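Side-chain contact in UDP-N-acetylglucosamine pyrophosphorylase (Entamoeba histolytica, PDB 3OC9), which probably catalyses the transfer of uridylate from UTP to N-acetylglucosamine 1-phosphate, giving UDP-N-acetylglucosamine and diphosphate: residues A[264-269]-A[310-315]. Numbering follows the deposited sequence.
Unlike the reference sequence in segment 310-315: Ile310 (reference Met).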
loop_
_atom_site.group_PDB
_atom_site.type_symbol
_atom_site.label_atom_id
_atom_site.label_comp_id
_atom_site.label_asym_id
_atom_site.label_seq_id
_atom_site.Cartn_x
_atom_site.Cartn_y
_atom_site.Cartn_z
ATOM N N ASN A 264 -3.721 -5.207 2.200
ATOM C CA ASN A 264 -4.536 -6.059 3.126
ATOM C C ASN A 264 -5.913 -5.452 3.404
ATOM O O ASN A 264 -6.013 -4.246 3.672
ATOM C CB ASN A 264 -3.772 -6.293 4.469
ATOM C CG ASN A 264 -2.420 -7.025 4.255
ATOM O OD1 ASN A 264 -2.393 -8.157 3.774
ATOM N ND2 ASN A 264 -1.302 -6.368 4.614
ATOM N N GLY A 265 -6.966 -6.278 3.309
ATOM C CA GLY A 265 -8.338 -5.854 3.656
ATOM C C GLY A 265 -8.775 -6.332 5.048
ATOM O O GLY A 265 -8.478 -7.465 5.430
ATOM N N TYR A 266 -9.467 -5.457 5.794
ATOM C CA TYR A 266 -9.902 -5.737 7.176
ATOM C C TYR A 266 -11.390 -5.410 7.392
ATOM O O TYR A 266 -11.863 -4.346 6.949
ATOM C CB TYR A 266 -9.103 -4.880 8.174
ATOM C CG TYR A 266 -7.585 -4.999 8.168
ATOM C CD1 TYR A 266 -6.945 -6.074 8.811
ATOM C CD2 TYR A 266 -6.786 -4.003 7.590
ATOM C CE1 TYR A 266 -5.547 -6.172 8.844
ATOM C CE2 TYR A 266 -5.368 -4.083 7.627
ATOM C CZ TYR A 266 -4.761 -5.169 8.241
ATOM O OH TYR A 266 -3.371 -5.244 8.264
ATOM N N SER A 267 -12.116 -6.286 8.097
ATOM C CA SER A 267 -13.499 -5.966 8.540
ATOM C C SER A 267 -13.436 -4.972 9.709
ATOM O O SER A 267 -12.445 -4.951 10.446
ATOM C CB SER A 267 -14.292 -7.250 8.904
ATOM O OG SER A 267 -13.854 -7.800 10.157
ATOM N N THR A 268 -14.474 -4.138 9.873
ATOM C CA THR A 268 -14.508 -3.120 10.949
ATOM C C THR A 268 -14.505 -3.805 12.331
ATOM O O THR A 268 -13.820 -3.350 13.265
ATOM C CB THR A 268 -15.704 -2.124 10.748
ATOM O OG1 THR A 268 -15.556 -1.452 9.487
ATOM C CG2 THR A 268 -15.754 -1.081 11.868
ATOM N N SER A 269 -15.240 -4.914 12.444
ATOM C CA SER A 269 -15.249 -5.708 13.683
ATOM C C SER A 269 -13.840 -6.209 14.033
ATOM O O SER A 269 -13.454 -6.226 15.224
ATOM C CB SER A 269 -16.230 -6.882 13.570
ATOM O OG SER A 269 -16.262 -7.640 14.769
ATOM N N ILE A 310 6.736 -1.183 16.640
ATOM C CA ILE A 310 5.771 -2.306 16.558
ATOM C C ILE A 310 5.338 -2.455 15.082
ATOM O O ILE A 310 5.292 -1.455 14.334
ATOM C CB ILE A 310 4.540 -2.127 17.525
ATOM C CG1 ILE A 310 3.943 -0.715 17.405
ATOM C CG2 ILE A 310 4.928 -2.445 19.025
ATOM C CD1 ILE A 310 2.630 -0.457 18.197
ATOM N N PHE A 311 5.042 -3.698 14.655
ATOM C CA PHE A 311 4.824 -4.059 13.219
ATOM C C PHE A 311 3.360 -4.517 12.973
ATOM O O PHE A 311 2.839 -5.347 13.723
ATOM C CB PHE A 311 5.767 -5.221 12.801
ATOM C CG PHE A 311 7.253 -4.866 12.717
ATOM C CD1 PHE A 311 7.708 -3.540 12.763
ATOM C CD2 PHE A 311 8.188 -5.884 12.526
ATOM C CE1 PHE A 311 9.082 -3.240 12.659
ATOM C CE2 PHE A 311 9.559 -5.592 12.410
ATOM C CZ PHE A 311 9.996 -4.266 12.476
ATOM N N PHE A 312 2.685 -3.984 11.950
ATOM C CA PHE A 312 1.254 -4.257 11.791
ATOM C C PHE A 312 0.962 -5.745 11.556
ATOM O O PHE A 312 -0.052 -6.250 12.031
ATOM C CB PHE A 312 0.572 -3.359 10.714
ATOM C CG PHE A 312 0.837 -3.789 9.294
ATOM C CD1 PHE A 312 0.191 -4.909 8.748
ATOM C CD2 PHE A 312 1.732 -3.072 8.500
ATOM C CE1 PHE A 312 0.464 -5.337 7.424
ATOM C CE2 PHE A 312 2.005 -3.479 7.180
ATOM C CZ PHE A 312 1.368 -4.611 6.643
ATOM N N PHE A 313 1.870 -6.439 10.871
ATOM C CA PHE A 313 1.633 -7.860 10.520
ATOM C C PHE A 313 1.713 -8.830 11.700
ATOM O O PHE A 313 1.269 -9.989 11.602
ATOM C CB PHE A 313 2.469 -8.318 9.290
ATOM C CG PHE A 313 3.941 -7.984 9.375
ATOM C CD1 PHE A 313 4.453 -6.869 8.707
ATOM C CD2 PHE A 313 4.817 -8.785 10.123
ATOM C CE1 PHE A 313 5.817 -6.542 8.781
ATOM C CE2 PHE A 313 6.197 -8.476 10.198
ATOM C CZ PHE A 313 6.693 -7.344 9.531
ATOM N N ASP A 314 2.234 -8.368 12.848
ATOM C CA ASP A 314 2.155 -9.195 14.066
ATOM C C ASP A 314 0.723 -9.352 14.608
ATOM O O ASP A 314 0.510 -10.136 15.538
ATOM C CB ASP A 314 3.108 -8.677 15.181
ATOM C CG ASP A 314 4.590 -8.958 14.878
ATOM O OD1 ASP A 314 4.919 -10.017 14.273
ATOM O OD2 ASP A 314 5.453 -8.116 15.258
ATOM N N VAL A 315 -0.245 -8.635 14.012
ATOM C CA VAL A 315 -1.676 -8.790 14.363
ATOM C C VAL A 315 -2.355 -9.995 13.668
ATOM O O VAL A 315 -3.396 -10.471 14.137
ATOM C CB VAL A 315 -2.505 -7.473 14.158
ATOM C CG1 VAL A 315 -3.080 -7.361 12.739
ATOM C CG2 VAL A 315 -3.632 -7.390 15.207
#
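Phe312, in the short 3-10 turn that follows strand 305-309, pushes its ring toward two polar side-chain ends on strand 263-267, those of Asn264 and Tyr266. From CB, where CG sits between the backbone N and the carbonyl carbon (chi1 78°), the side chain leaves the turn in the direction of the strand. CD1 of Phe312 is the first ring atom to make contact, 3.6 Å from the hydroxyl OH of Tyr266. One atom further, CE1 of Phe312 lies 3.5 Å from ND2 of Asn264 and still 3.9 Å from the Tyr266 OH; CZ of Phe312, at the far end, meets the same ND2 at 3.8 Å. Both polar atoms approach the ring obliquely, the Tyr266 side chain crossing it at about a right angle and the Asn264 amide plane tilted by 61°. Phe313 CD1 lies over the centre of one ring face, and His157 packs edge-to-face with Phe312 while its ND1 is hydrogen-bonded to the Phe312 backbone N. The central mixed sheet of this GT-A-type nucleotidyltransferase thus meets the loop before strand 322-326 through van der Waals packing of an aromatic ring against an amide and a hydroxyl, while Asn264 ND2 is hydrogen-bonded to His260 NE2.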